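Local structure of Adhesin/hemolysin (Burkholderia pseudomallei 1026a, 4G6V) at residues Lys47-Pro52 / Arg61-Glu66; Arg65-Ala70 / Val80-Glu85; Lys76-Val81 / Tyr94-Gln99; Val100-Ala105 / Gly125-Ile130. The protein acts as the toxic tRNase part of a contact-dependent growth inhibition system, with which bacteria inhibit closely related neighbours, and is captured here with its immunity protein CdiI. All coordinates share one frame; numbering follows the deposited sequence.

Interaction 1 (Lys47-Pro52 / Arg61-Glu66); sequences KPTQIP and RSLIRE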
loop_
_atom_site.group_PDB
_atom_site.type_symbol
_atom_site.label_atom_id
_atom_site.label_comp_id
_atom_site.label_asym_id
_atom_site.label_seq_id
_atom_site.Cartn_x
_atom_site.Cartn_y
_atom_site.Cartn_z
ATOM N N LYS A 47 -11.274 16.366 -6.350
ATOM C CA LYS A 47 -11.290 16.597 -4.921
ATOM C C LYS A 47 -10.024 16.007 -4.270
ATOM O O LYS A 47 -9.667 14.848 -4.521
ATOM C CB LYS A 47 -12.553 15.986 -4.335
ATOM N N PRO A 48 -9.323 16.812 -3.446
ATOM C CA PRO A 48 -8.155 16.340 -2.679
ATOM C C PRO A 48 -8.602 15.514 -1.492
ATOM O O PRO A 48 -9.745 15.661 -1.060
ATOM C CB PRO A 48 -7.505 17.638 -2.194
ATOM C CG PRO A 48 -8.637 18.586 -2.079
ATOM C CD PRO A 48 -9.578 18.245 -3.225
ATOM N N THR A 49 -7.709 14.682 -0.964
ATOM C CA THR A 49 -8.074 13.676 0.037
ATOM C C THR A 49 -8.383 14.253 1.438
ATOM O O THR A 49 -7.577 14.979 2.023
ATOM C CB THR A 49 -6.970 12.613 0.161
ATOM O OG1 THR A 49 -6.935 11.809 -1.025
ATOM C CG2 THR A 49 -7.231 11.736 1.370
ATOM N N GLN A 50 -9.551 13.923 1.977
ATOM C CA GLN A 50 -9.903 14.390 3.318
ATOM C C GLN A 50 -9.501 13.363 4.383
ATOM O O GLN A 50 -9.911 12.204 4.342
ATOM C CB GLN A 50 -11.395 14.700 3.408
ATOM C CG GLN A 50 -11.795 15.863 2.535
ATOM C CD GLN A 50 -13.271 16.203 2.641
ATOM O OE1 GLN A 50 -14.072 15.401 3.157
ATOM N NE2 GLN A 50 -13.645 17.408 2.151
ATOM N N ILE A 51 -8.687 13.807 5.333
ATOM C CA ILE A 51 -8.132 12.937 6.355
ATOM C C ILE A 51 -9.069 12.922 7.543
ATOM O O ILE A 51 -9.343 13.971 8.100
ATOM C CB ILE A 51 -6.734 13.428 6.760
ATOM C CG1 ILE A 51 -5.874 13.542 5.497
ATOM C CG2 ILE A 51 -6.098 12.515 7.844
ATOM C CD1 ILE A 51 -4.512 14.064 5.734
ATOM N N PRO A 52 -9.590 11.732 7.907
ATOM C CA PRO A 52 -10.508 11.581 9.040
ATOM C C PRO A 52 -9.793 11.906 10.349
ATOM O O PRO A 52 -8.684 11.408 10.577
ATOM C CB PRO A 52 -10.885 10.090 8.999
ATOM C CG PRO A 52 -10.588 9.664 7.598
ATOM C CD PRO A 52 -9.372 10.448 7.216
ATOM N N ARG A 61 -0.093 10.725 8.261
ATOM C CA ARG A 61 1.085 11.117 7.504
ATOM C C ARG A 61 1.059 10.581 6.071
ATOM O O ARG A 61 1.533 11.248 5.160
ATOM C CB ARG A 61 2.362 10.684 8.231
ATOM C CG ARG A 61 3.645 11.210 7.602
ATOM C CD ARG A 61 4.870 10.403 8.029
ATOM N NE ARG A 61 4.700 8.964 7.781
ATOM C CZ ARG A 61 4.880 8.360 6.602
ATOM N NH1 ARG A 61 5.240 9.061 5.521
ATOM N NH2 ARG A 61 4.697 7.046 6.497
ATOM N N SER A 62 0.517 9.380 5.867
ATOM C CA SER A 62 0.416 8.835 4.503
ATOM C C SER A 62 -0.584 9.602 3.647
ATOM O O SER A 62 -0.340 9.799 2.469
ATOM C CB SER A 62 0.091 7.331 4.473
ATOM O OG SER A 62 1.232 6.553 4.802
ATOM N N LEU A 63 -1.702 10.029 4.230
ATOM C CA LEU A 63 -2.656 10.861 3.495
ATOM C C LEU A 63 -2.090 12.274 3.205
ATOM O O LEU A 63 -2.252 12.789 2.108
ATOM C CB LEU A 63 -4.016 10.925 4.210
ATOM C CG LEU A 63 -4.682 9.561 4.437
ATOM C CD1 LEU A 63 -6.083 9.722 4.967
ATOM C CD2 LEU A 63 -4.699 8.716 3.156
ATOM N N ILE A 64 -1.418 12.887 4.178
ATOM C CA ILE A 64 -0.730 14.150 3.940
ATOM C C ILE A 64 0.140 14.012 2.702
ATOM O O ILE A 64 -0.006 14.762 1.737
ATOM C CB ILE A 64 0.175 14.598 5.146
ATOM C CG1 ILE A 64 -0.664 14.990 6.358
ATOM C CG2 ILE A 64 0.995 15.816 4.789
ATOM C CD1 ILE A 64 -1.704 16.014 6.032
ATOM N N ARG A 65 1.045 13.044 2.723
ATOM C CA ARG A 65 2.004 12.896 1.628
ATOM C C ARG A 65 1.377 12.662 0.248
ATOM O O ARG A 65 1.958 13.033 -0.777
ATOM C CB ARG A 65 3.005 11.808 1.963
ATOM C CG ARG A 65 3.773 12.114 3.228
ATOM C CD ARG A 65 4.941 12.979 2.891
ATOM N NE ARG A 65 5.778 13.226 4.053
ATOM C CZ ARG A 65 5.703 14.318 4.803
ATOM N NH1 ARG A 65 4.819 15.262 4.509
ATOM N NH2 ARG A 65 6.513 14.465 5.847
ATOM N N GLU A 66 0.192 12.057 0.226
ATOM C CA GLU A 66 -0.557 11.864 -1.013
ATOM C C GLU A 66 -1.079 13.211 -1.542
ATOM O O GLU A 66 -0.918 13.548 -2.717
ATOM C CB GLU A 66 -1.723 10.896 -0.795
ATOM C CG GLU A 66 -2.554 10.661 -2.041
ATOM C CD GLU A 66 -4.024 10.442 -1.735
ATOM O OE1 GLU A 66 -4.312 9.643 -0.826
ATOM O OE2 GLU A 66 -4.890 11.058 -2.407
#

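Interaction 2 (Arg65-Ala70 / Val80-Glu85); sequences RENQSA and VVQNPE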
loop_
_atom_site.group_PDB
_atom_site.type_symbol
_atom_site.label_atom_id
_atom_site.label_comp_id
_atom_site.label_asym_id
_atom_site.label_seq_id
_atom_site.Cartn_x
_atom_site.Cartn_y
_atom_site.Cartn_z
ATOM N N ARG A 65 1.045 13.044 2.723
ATOM C CA ARG A 65 2.004 12.896 1.628
ATOM C C ARG A 65 1.377 12.662 0.248
ATOM O O ARG A 65 1.958 13.033 -0.777
ATOM C CB ARG A 65 3.005 11.808 1.963
ATOM C CG ARG A 65 3.773 12.114 3.228
ATOM C CD ARG A 65 4.941 12.979 2.891
ATOM N NE ARG A 65 5.778 13.226 4.053
ATOM C CZ ARG A 65 5.703 14.318 4.803
ATOM N NH1 ARG A 65 4.819 15.262 4.509
ATOM N NH2 ARG A 65 6.513 14.465 5.847
ATOM N N GLU A 66 0.192 12.057 0.226
ATOM C CA GLU A 66 -0.557 11.864 -1.013
ATOM C C GLU A 66 -1.079 13.211 -1.542
ATOM O O GLU A 66 -0.918 13.548 -2.717
ATOM C CB GLU A 66 -1.723 10.896 -0.795
ATOM C CG GLU A 66 -2.554 10.661 -2.041
ATOM C CD GLU A 66 -4.024 10.442 -1.735
ATOM O OE1 GLU A 66 -4.312 9.643 -0.826
ATOM O OE2 GLU A 66 -4.890 11.058 -2.407
ATOM N N ASN A 67 -1.708 13.990 -0.674
ATOM C CA ASN A 67 -2.159 15.308 -1.083
ATOM C C ASN A 67 -0.980 16.174 -1.513
ATOM O O ASN A 67 -1.087 16.951 -2.461
ATOM C CB ASN A 67 -2.992 15.969 0.016
ATOM C CG ASN A 67 -4.443 15.477 0.018
ATOM O OD1 ASN A 67 -4.900 14.829 -0.931
ATOM N ND2 ASN A 67 -5.168 15.788 1.080
ATOM N N GLN A 68 0.154 15.996 -0.840
ATOM C CA GLN A 68 1.352 16.749 -1.173
ATOM C C GLN A 68 2.005 16.355 -2.500
ATOM O O GLN A 68 2.507 17.221 -3.214
ATOM C CB GLN A 68 2.365 16.676 -0.044
ATOM C CG GLN A 68 1.931 17.437 1.194
ATOM C CD GLN A 68 2.913 17.277 2.339
ATOM O OE1 GLN A 68 3.467 16.187 2.570
ATOM N NE2 GLN A 68 3.146 18.364 3.059
ATOM N N SER A 69 2.015 15.062 -2.823
ATOM C CA SER A 69 2.577 14.612 -4.099
ATOM C C SER A 69 1.811 15.173 -5.286
ATOM O O SER A 69 2.401 15.476 -6.318
ATOM C CB SER A 69 2.626 13.092 -4.178
ATOM O OG SER A 69 3.766 12.606 -3.493
ATOM N N ALA A 70 0.498 15.318 -5.125
ATOM C CA ALA A 70 -0.360 15.885 -6.158
ATOM C C ALA A 70 0.045 17.326 -6.470
ATOM O O ALA A 70 0.219 17.704 -7.630
ATOM C CB ALA A 70 -1.830 15.815 -5.736
ATOM N N VAL A 80 -2.781 16.660 -13.033
ATOM C CA VAL A 80 -3.100 15.737 -11.960
ATOM C C VAL A 80 -4.561 15.799 -11.531
ATOM O O VAL A 80 -5.045 16.859 -11.107
ATOM C CB VAL A 80 -2.216 15.993 -10.721
ATOM C CG1 VAL A 80 -2.612 15.046 -9.609
ATOM C CG2 VAL A 80 -0.735 15.821 -11.061
ATOM N N VAL A 81 -5.259 14.665 -11.628
ATOM C CA VAL A 81 -6.594 14.552 -11.032
ATOM C C VAL A 81 -6.616 13.657 -9.798
ATOM O O VAL A 81 -6.302 12.460 -9.864
ATOM C CB VAL A 81 -7.634 14.021 -12.028
ATOM C CG1 VAL A 81 -9.059 14.104 -11.429
ATOM C CG2 VAL A 81 -7.517 14.750 -13.348
ATOM N N GLN A 82 -7.017 14.237 -8.674
ATOM C CA GLN A 82 -7.071 13.520 -7.409
ATOM C C GLN A 82 -8.393 12.777 -7.244
ATOM O O GLN A 82 -9.464 13.305 -7.567
ATOM C CB GLN A 82 -6.877 14.487 -6.243
ATOM C CG GLN A 82 -5.468 15.026 -6.108
ATOM C CD GLN A 82 -5.221 15.612 -4.743
ATOM O OE1 GLN A 82 -5.158 16.836 -4.571
ATOM N NE2 GLN A 82 -5.081 14.741 -3.751
ATOM N N ASN A 83 -8.307 11.552 -6.729
ATOM C CA ASN A 83 -9.481 10.720 -6.502
ATOM C C ASN A 83 -10.432 10.687 -7.704
ATOM O O ASN A 83 -11.622 11.014 -7.583
ATOM C CB ASN A 83 -10.193 11.136 -5.209
ATOM C CG ASN A 83 -9.249 11.146 -4.006
ATOM O OD1 ASN A 83 -8.797 10.096 -3.556
ATOM N ND2 ASN A 83 -8.932 12.338 -3.499
ATOM N N PRO A 84 -9.898 10.279 -8.873
ATOM C CA PRO A 84 -10.690 10.211 -10.107
ATOM C C PRO A 84 -11.729 9.103 -10.065
ATOM O O PRO A 84 -11.429 8.042 -9.551
ATOM C CB PRO A 84 -9.634 9.875 -11.169
ATOM C CG PRO A 84 -8.513 9.217 -10.407
ATOM C CD PRO A 84 -8.476 9.945 -9.108
ATOM N N GLU A 85 -12.924 9.322 -10.601
ATOM C CA GLU A 85 -13.811 8.182 -10.845
ATOM C C GLU A 85 -13.178 7.222 -11.881
ATOM O O GLU A 85 -12.655 7.659 -12.905
ATOM C CB GLU A 85 -15.177 8.656 -11.338
ATOM C CG GLU A 85 -15.856 9.651 -10.423
ATOM C CD GLU A 85 -16.559 8.975 -9.263
ATOM O OE1 GLU A 85 -16.871 9.674 -8.265
ATOM O OE2 GLU A 85 -16.798 7.742 -9.364
#

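Interaction 3 (Lys76-Val81 / Tyr94-Gln99); sequences KGYDVV and YTINGQ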
loop_
_atom_site.group_PDB
_atom_site.type_symbol
_atom_site.label_atom_id
_atom_site.label_comp_id
_atom_site.label_asym_id
_atom_site.label_seq_id
_atom_site.Cartn_x
_atom_site.Cartn_y
_atom_site.Cartn_z
ATOM N N LYS A 76 5.010 20.826 -11.398
ATOM C CA LYS A 76 6.142 20.416 -12.223
ATOM C C LYS A 76 5.715 20.206 -13.673
ATOM O O LYS A 76 6.540 19.896 -14.539
ATOM C CB LYS A 76 6.798 19.154 -11.670
ATOM C CG LYS A 76 7.606 19.390 -10.405
ATOM C CD LYS A 76 8.903 20.126 -10.703
ATOM C CE LYS A 76 9.723 20.319 -9.431
ATOM N NZ LYS A 76 11.201 20.320 -9.674
ATOM N N GLY A 77 4.421 20.380 -13.931
ATOM C CA GLY A 77 3.911 20.325 -15.286
ATOM C C GLY A 77 3.003 19.156 -15.613
ATOM O O GLY A 77 2.571 19.020 -16.758
ATOM N N TYR A 78 2.714 18.294 -14.643
ATOM C CA TYR A 78 1.777 17.201 -14.910
ATOM C C TYR A 78 0.347 17.668 -14.727
ATOM O O TYR A 78 0.068 18.589 -13.953
ATOM C CB TYR A 78 2.039 16.006 -14.004
ATOM C CG TYR A 78 3.410 15.426 -14.168
ATOM C CD1 TYR A 78 3.618 14.300 -14.940
ATOM C CD2 TYR A 78 4.503 16.010 -13.542
ATOM C CE1 TYR A 78 4.886 13.767 -15.081
ATOM C CE2 TYR A 78 5.771 15.486 -13.675
ATOM C CZ TYR A 78 5.962 14.370 -14.449
ATOM O OH TYR A 78 7.235 13.863 -14.575
ATOM N N ASP A 79 -0.562 17.037 -15.449
ATOM C CA ASP A 79 -1.972 17.284 -15.221
ATOM C C ASP A 79 -2.436 16.224 -14.242
ATOM O O ASP A 79 -2.451 15.031 -14.566
ATOM C CB ASP A 79 -2.743 17.218 -16.535
ATOM C CG ASP A 79 -2.274 18.283 -17.533
ATOM O OD1 ASP A 79 -2.264 19.490 -17.171
ATOM O OD2 ASP A 79 -1.894 17.916 -18.665
ATOM N N VAL A 80 -2.781 16.660 -13.033
ATOM C CA VAL A 80 -3.100 15.737 -11.960
ATOM C C VAL A 80 -4.561 15.799 -11.531
ATOM O O VAL A 80 -5.045 16.859 -11.107
ATOM C CB VAL A 80 -2.216 15.993 -10.721
ATOM C CG1 VAL A 80 -2.612 15.046 -9.609
ATOM C CG2 VAL A 80 -0.735 15.821 -11.061
ATOM N N VAL A 81 -5.259 14.665 -11.628
ATOM C CA VAL A 81 -6.594 14.552 -11.032
ATOM C C VAL A 81 -6.616 13.657 -9.798
ATOM O O VAL A 81 -6.302 12.460 -9.864
ATOM C CB VAL A 81 -7.634 14.021 -12.028
ATOM C CG1 VAL A 81 -9.059 14.104 -11.429
ATOM C CG2 VAL A 81 -7.517 14.750 -13.348
ATOM N N TYR A 94 -4.540 9.050 -7.964
ATOM C CA TYR A 94 -4.483 10.076 -8.988
ATOM C C TYR A 94 -4.804 9.549 -10.377
ATOM O O TYR A 94 -4.913 8.333 -10.594
ATOM C CB TYR A 94 -3.077 10.622 -9.114
ATOM C CG TYR A 94 -2.329 10.777 -7.825
ATOM C CD1 TYR A 94 -2.777 11.660 -6.830
ATOM C CD2 TYR A 94 -1.136 10.095 -7.619
ATOM C CE1 TYR A 94 -2.081 11.823 -5.668
ATOM C CE2 TYR A 94 -0.418 10.264 -6.457
ATOM C CZ TYR A 94 -0.898 11.131 -5.477
ATOM O OH TYR A 94 -0.194 11.289 -4.311
ATOM N N THR A 95 -4.708 10.486 -11.324
ATOM C CA THR A 95 -4.591 10.260 -12.764
ATOM C C THR A 95 -3.517 11.264 -13.240
ATOM O O THR A 95 -3.704 12.470 -13.077
ATOM C CB THR A 95 -5.913 10.523 -13.495
ATOM O OG1 THR A 95 -6.315 11.883 -13.288
ATOM C CG2 THR A 95 -7.001 9.593 -12.979
ATOM N N ILE A 96 -2.396 10.795 -13.801
ATOM C CA ILE A 96 -1.302 11.688 -14.124
ATOM C C ILE A 96 -1.117 11.688 -15.646
ATOM O O ILE A 96 -0.667 10.683 -16.254
ATOM C CB ILE A 96 -0.014 11.315 -13.360
ATOM C CG1 ILE A 96 -0.226 11.485 -11.863
ATOM C CG2 ILE A 96 1.173 12.174 -13.809
ATOM C CD1 ILE A 96 1.009 11.277 -11.067
ATOM N N ASN A 97 -1.510 12.807 -16.259
ATOM C CA ASN A 97 -1.589 12.899 -17.718
ATOM C C ASN A 97 -2.387 11.726 -18.304
ATOM O O ASN A 97 -2.007 11.145 -19.331
ATOM C CB ASN A 97 -0.191 12.980 -18.338
ATOM C CG ASN A 97 0.581 14.184 -17.850
ATOM O OD1 ASN A 97 0.013 15.070 -17.213
ATOM N ND2 ASN A 97 1.875 14.233 -18.150
ATOM N N GLY A 98 -3.482 11.379 -17.628
ATOM C CA GLY A 98 -4.383 10.353 -18.108
ATOM C C GLY A 98 -4.216 8.992 -17.451
ATOM O O GLY A 98 -5.198 8.268 -17.306
ATOM N N GLN A 99 -2.984 8.647 -17.059
ATOM C CA GLN A 99 -2.661 7.333 -16.463
ATOM C C GLN A 99 -3.024 7.206 -14.973
ATOM O O GLN A 99 -2.612 8.045 -14.163
ATOM C CB GLN A 99 -1.158 7.030 -16.609
ATOM C CG GLN A 99 -0.625 7.067 -18.030
ATOM C CD GLN A 99 0.885 6.831 -18.092
ATOM O OE1 GLN A 99 1.674 7.655 -17.622
ATOM N NE2 GLN A 99 1.290 5.699 -18.675
#

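Interaction 4 (Val100-Ala105 / Gly125-Ile130); sequences VFDNYA and GQASNI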
loop_
_atom_site.group_PDB
_atom_site.type_symbol
_atom_site.label_atom_id
_atom_site.label_comp_id
_atom_site.label_asym_id
_atom_site.label_seq_id
_atom_site.Cartn_x
_atom_site.Cartn_y
_atom_site.Cartn_z
ATOM N N VAL A 100 -3.767 6.161 -14.599
ATOM C CA VAL A 100 -3.998 5.911 -13.170
ATOM C C VAL A 100 -2.671 5.663 -12.433
ATOM O O VAL A 100 -1.814 4.890 -12.901
ATOM C CB VAL A 100 -5.037 4.784 -12.872
ATOM C CG1 VAL A 100 -6.459 5.220 -13.279
ATOM C CG2 VAL A 100 -4.621 3.410 -13.499
ATOM N N PHE A 101 -2.517 6.373 -11.307
ATOM C CA PHE A 101 -1.319 6.363 -10.459
ATOM C C PHE A 101 -1.699 6.201 -8.983
ATOM O O PHE A 101 -2.793 6.599 -8.559
ATOM C CB PHE A 101 -0.568 7.683 -10.607
ATOM C CG PHE A 101 0.676 7.606 -11.451
ATOM C CD1 PHE A 101 0.638 7.937 -12.794
ATOM C CD2 PHE A 101 1.897 7.242 -10.891
ATOM C CE1 PHE A 101 1.794 7.890 -13.573
ATOM C CE2 PHE A 101 3.058 7.188 -11.666
ATOM C CZ PHE A 101 3.005 7.517 -13.007
ATOM N N ASP A 102 -0.796 5.622 -8.199
ATOM C CA ASP A 102 -0.987 5.535 -6.755
ATOM C C ASP A 102 0.225 6.110 -6.013
ATOM O O ASP A 102 1.358 6.004 -6.495
ATOM C CB ASP A 102 -1.266 4.096 -6.312
ATOM C CG ASP A 102 -2.747 3.729 -6.396
ATOM O OD1 ASP A 102 -3.571 4.604 -6.746
ATOM O OD2 ASP A 102 -3.087 2.559 -6.102
ATOM N N ASN A 103 -0.023 6.735 -4.859
ATOM C CA ASN A 103 1.048 7.288 -4.022
ATOM C C ASN A 103 1.528 6.267 -3.009
ATOM O O ASN A 103 0.728 5.543 -2.428
ATOM C CB ASN A 103 0.596 8.562 -3.276
ATOM C CG ASN A 103 1.750 9.250 -2.519
ATOM O OD1 ASN A 103 2.696 9.730 -3.135
ATOM N ND2 ASN A 103 1.675 9.285 -1.177
ATOM N N TYR A 104 2.840 6.211 -2.818
ATOM C CA TYR A 104 3.453 5.354 -1.807
ATOM C C TYR A 104 4.570 6.134 -1.118
ATOM O O TYR A 104 5.538 6.575 -1.754
ATOM C CB TYR A 104 3.954 4.049 -2.435
ATOM C CG TYR A 104 4.945 3.259 -1.620
ATOM C CD1 TYR A 104 4.736 3.007 -0.264
ATOM C CD2 TYR A 104 6.085 2.745 -2.209
ATOM C CE1 TYR A 104 5.663 2.278 0.477
ATOM C CE2 TYR A 104 7.008 1.997 -1.479
ATOM C CZ TYR A 104 6.798 1.765 -0.143
ATOM O OH TYR A 104 7.731 1.007 0.559
ATOM N N ALA A 105 4.407 6.340 0.180
ATOM C CA ALA A 105 5.288 7.247 0.897
ATOM C C ALA A 105 6.044 6.506 1.989
ATOM O O ALA A 105 5.727 6.638 3.156
ATOM C CB ALA A 105 4.502 8.418 1.463
ATOM N N GLY A 125 -2.292 -6.015 -4.910
ATOM C CA GLY A 125 -3.123 -4.824 -4.903
ATOM C C GLY A 125 -3.535 -4.304 -6.271
ATOM O O GLY A 125 -4.426 -3.464 -6.355
ATOM N N GLN A 126 -2.894 -4.799 -7.333
ATOM C CA GLN A 126 -3.236 -4.440 -8.710
ATOM C C GLN A 126 -2.930 -2.977 -8.995
ATOM O O GLN A 126 -3.605 -2.303 -9.800
ATOM C CB GLN A 126 -4.697 -4.755 -9.016
ATOM C CG GLN A 126 -5.100 -6.172 -8.655
ATOM C CD GLN A 126 -6.600 -6.363 -8.715
ATOM O OE1 GLN A 126 -7.365 -5.454 -8.373
ATOM N NE2 GLN A 126 -7.034 -7.545 -9.164
ATOM N N ALA A 127 -1.911 -2.484 -8.304
ATOM C CA ALA A 127 -1.341 -1.201 -8.644
ATOM C C ALA A 127 -0.493 -1.400 -9.911
ATOM O O ALA A 127 -0.043 -2.514 -10.202
ATOM C CB ALA A 127 -0.494 -0.680 -7.490
ATOM N N SER A 128 -0.285 -0.316 -10.651
ATOM C CA SER A 128 0.554 -0.308 -11.849
ATOM C C SER A 128 1.563 0.849 -11.773
ATOM O O SER A 128 2.764 0.636 -11.584
ATOM C CB SER A 128 -0.333 -0.134 -13.075
ATOM O OG SER A 128 -1.355 0.814 -12.796
ATOM N N ASN A 129 1.061 2.076 -11.922
ATOM C CA ASN A 129 1.902 3.262 -11.879
ATOM C C ASN A 129 1.955 3.878 -10.482
ATOM O O ASN A 129 0.917 4.192 -9.884
ATOM C CB ASN A 129 1.410 4.274 -12.900
ATOM C CG ASN A 129 1.317 3.677 -14.276
ATOM O OD1 ASN A 129 2.290 3.110 -14.773
ATOM N ND2 ASN A 129 0.138 3.762 -14.890
ATOM N N ILE A 130 3.174 4.047 -9.974
ATOM C CA ILE A 130 3.371 4.444 -8.590
ATOM C C ILE A 130 4.139 5.749 -8.478
ATOM O O ILE A 130 5.215 5.894 -9.072
ATOM C CB ILE A 130 4.215 3.414 -7.829
ATOM C CG1 ILE A 130 3.822 1.979 -8.183
ATOM C CG2 ILE A 130 4.150 3.707 -6.341
ATOM C CD1 ILE A 130 2.685 1.426 -7.380
#

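Interaction 1 (Lys47-Pro52 / Arg61-Glu66)
Ile-51 and Thr-49 lean on the helix 57-74 from the loop that leads into it, within the strand-helix-strand start of this PDDEXK-type nuclease fold. The firm part of the contact centres on Leu-63. Its CB lies 3.5 Å from CG1 of Ile-51, and the two side chains slide past each other in opposite directions. Branch CD1 of Leu-63 points at the corner where CG2 of Ile-51 and CD of Pro-52 come together, 4.1 Å from Pro-52 CD. Leu-63 is buried, and Ile-3 of the immunity protein CdiI packs on it as well.

On the more open side, what Ile-64 adds is little more than its terminal methyl. Ile-51 is extended beyond CG1 (chi2 177°), which carries its CD1 out to within 3.4 Å of CD1 of Ile-64. Ile-64 starts from the helix pointing away from the loop, and its chain folds back at chi2 to make this touch. Both isoleucines stay partly exposed, and they cross at about a right angle.

At the other end the contact turns polar and is buried again. Glu-66, probably an active-site residue, sends its carboxylate across to Thr-49. OE1 forms a salt bridge with Lys-69 of CdiI, so the immunity protein engages the same group that the loop holds. Thr-49 OG1 also accepts a hydrogen bond from the amide of Asn-83. The hydroxyl itself donates to Glu-66: OG1 lies 2.6 Å from OE2, on the syn side of the carboxylate and 34° out of its plane.

Interaction 2 (Arg65-Ala70 / Val80-Glu85)
In the beta-alpha-beta unit made by strand 43-45, helix 57-74 and strand 79-82, Asn-67 and Ala-70 of the helix face Gln-82 of the last strand. The Gln-82 side chain does most of the bridging. With CG anti to the carbonyl carbon (chi1 -71°) and the chain extended from there, it reaches over to the helix. NE2 then donates to OD1 of Asn-67 at 2.8 Å, with a bend at the hydrogen. The acceptor lies in the amide plane of Gln-82, whereas the donor is tilted from the carbonyl plane of Asn-67; the two amide planes stand 76° apart.

The flank of the same glutamine is apolar in use: CB of Ala-70 rests against it, 3.5 Å from Gln-82 CD. The same methyl also meets Val-80, two residues earlier on the strand and on the same side, whose CG1 is 4.0 Å from Ala-70 CB. One methyl thus touches both residues of the strand.

Asn-67 serves two neighbours, since its ND2 donates to the carbonyl of Thr-49. Asn-83 likewise turns its amide to the loop, bonding Lys-47 O and Thr-49 OG1.

The axes of 65-70 and 80-82 run roughly antiparallel (154°), 9.8 Å apart at closest approach. Leu-44 of strand 43-45 touches Ala-70, Val-80 and Gln-82, and Tyr-94 of strand 94-96 packs on Ala-70, so the helix packs over three neighbouring strands.

Interaction 3 (Lys76-Val81 / Tyr94-Gln99)
OD1 of Asn-97 takes the backbone N-H of Asp-79 at 2.7 Å, in a bond that is almost straight and comes in nearly along the C=O axis. The same asparagine closes the pair with its backbone, its N donating to Asp-79 O at 2.9 Å. Here the side-chain amide does the work of a backbone carbonyl, and the antiparallel pairing is carried one residue past the end of strand 94-96. CG of Asn-97 sits beside its own N (chi1 -60°), which points OD1 straight at the Asp-79 N-H.

Asn-97 and Gly-98 are the middle residues of a type I' turn from Ile-96 to Gln-99, which leads on into strand 99-104. Inside the hairpin of strands 79-82 and 94-96, Val-81 N donates to Thr-95 O at 3.1 Å, while the return bond from Thr-95 N is weak.

Val-80 and Ile-96, a non-hydrogen-bonded pair, turn their side chains to the face covered by helix 57-74. Their branches stand 4.4 Å apart, Val-80 CG2 to Ile-96 CG1. The other branch of the isoleucine, CG2, meets CD1 of Tyr-78 at 3.4 Å, and Leu-73 of the helix touches both residues. Beyond Val-80, the ring of Tyr-94 reaches further under the helix and bonds Glu-66 O through its hydroxyl.

The chemistry is thus divided: at the exposed turn end the pairing relies on the asparagine's amide and backbone together, whereas the strand pair beside the helix brings valine and isoleucine into an apolar layer.

Interaction 4 (Val100-Ala105 / Gly125-Ile130)
Asp-102 and Ile-130 pair as parallel neighbours in the sheet, and Asp-102 N donates to Asn-129 O at 2.8 Å, in the plane of that carbonyl. This is the junction of strands 99-104 and 129-133, the two strands of a beta-alpha-beta crossover through helix 111-123.

On one face of the sheet Phe-101 lies against Asn-129. The asparagine's CB stands over the middle of the ring, 3.4 Å from its centroid and 4° off the normal, a CH-pi contact across one face. From that position the amide turns back to the neighbouring strand: ND2 donates to Val-100 O at 3.0 Å, the acceptor lying in the amide plane. The other end of the amide, OD1, accepts from Lys-158 N, so both ends are bonded and the group's rotation is settled.

On the opposite face Asp-102 and Ile-130 project together. CG2 of Ile-130 meets the CB of Tyr-104 at 3.9 Å. With CG anti to the backbone N (chi1 163°), the tyrosine ring is carried away from Ile-130 to pack on helix 111-123, beside Lys-121.

Asp-102 and Lys-121 are probably active-site residues. The Asp-102 carboxylate gets no hydrogen bond from 125-130; OD1 accepts from the backbone N of Asp-93, another probable active-site residue, and Ala-2 of CdiI packs on the side chain. The division of labour implies that the parallel pairing fixes the backbone of Asp-102, while its carboxylate is placed by the loop around Asp-93.

Interactions 1 and 2 are both buried and share helix 57-74: one sets the preceding loop on it, the other the following strand. Each mixes an apolar patch with one side-chain hydrogen bond, and bonds from Asn-67 and Asn-83 to the loop tie them together. Interactions 3 and 4 are strand pairings in one sheet, only partly buried, in which backbone bonds are joined by an asparagine side chain each. Interaction 3 is antiparallel and runs out to an exposed turn; interaction 4 is parallel and nearest the centre of the chain. Probable catalytic residues lie in 1, 2 and 4. Tyr-94 connects interaction 3 to Glu-66, and Asn-103 connects interaction 4 to Ser-69 on the helix.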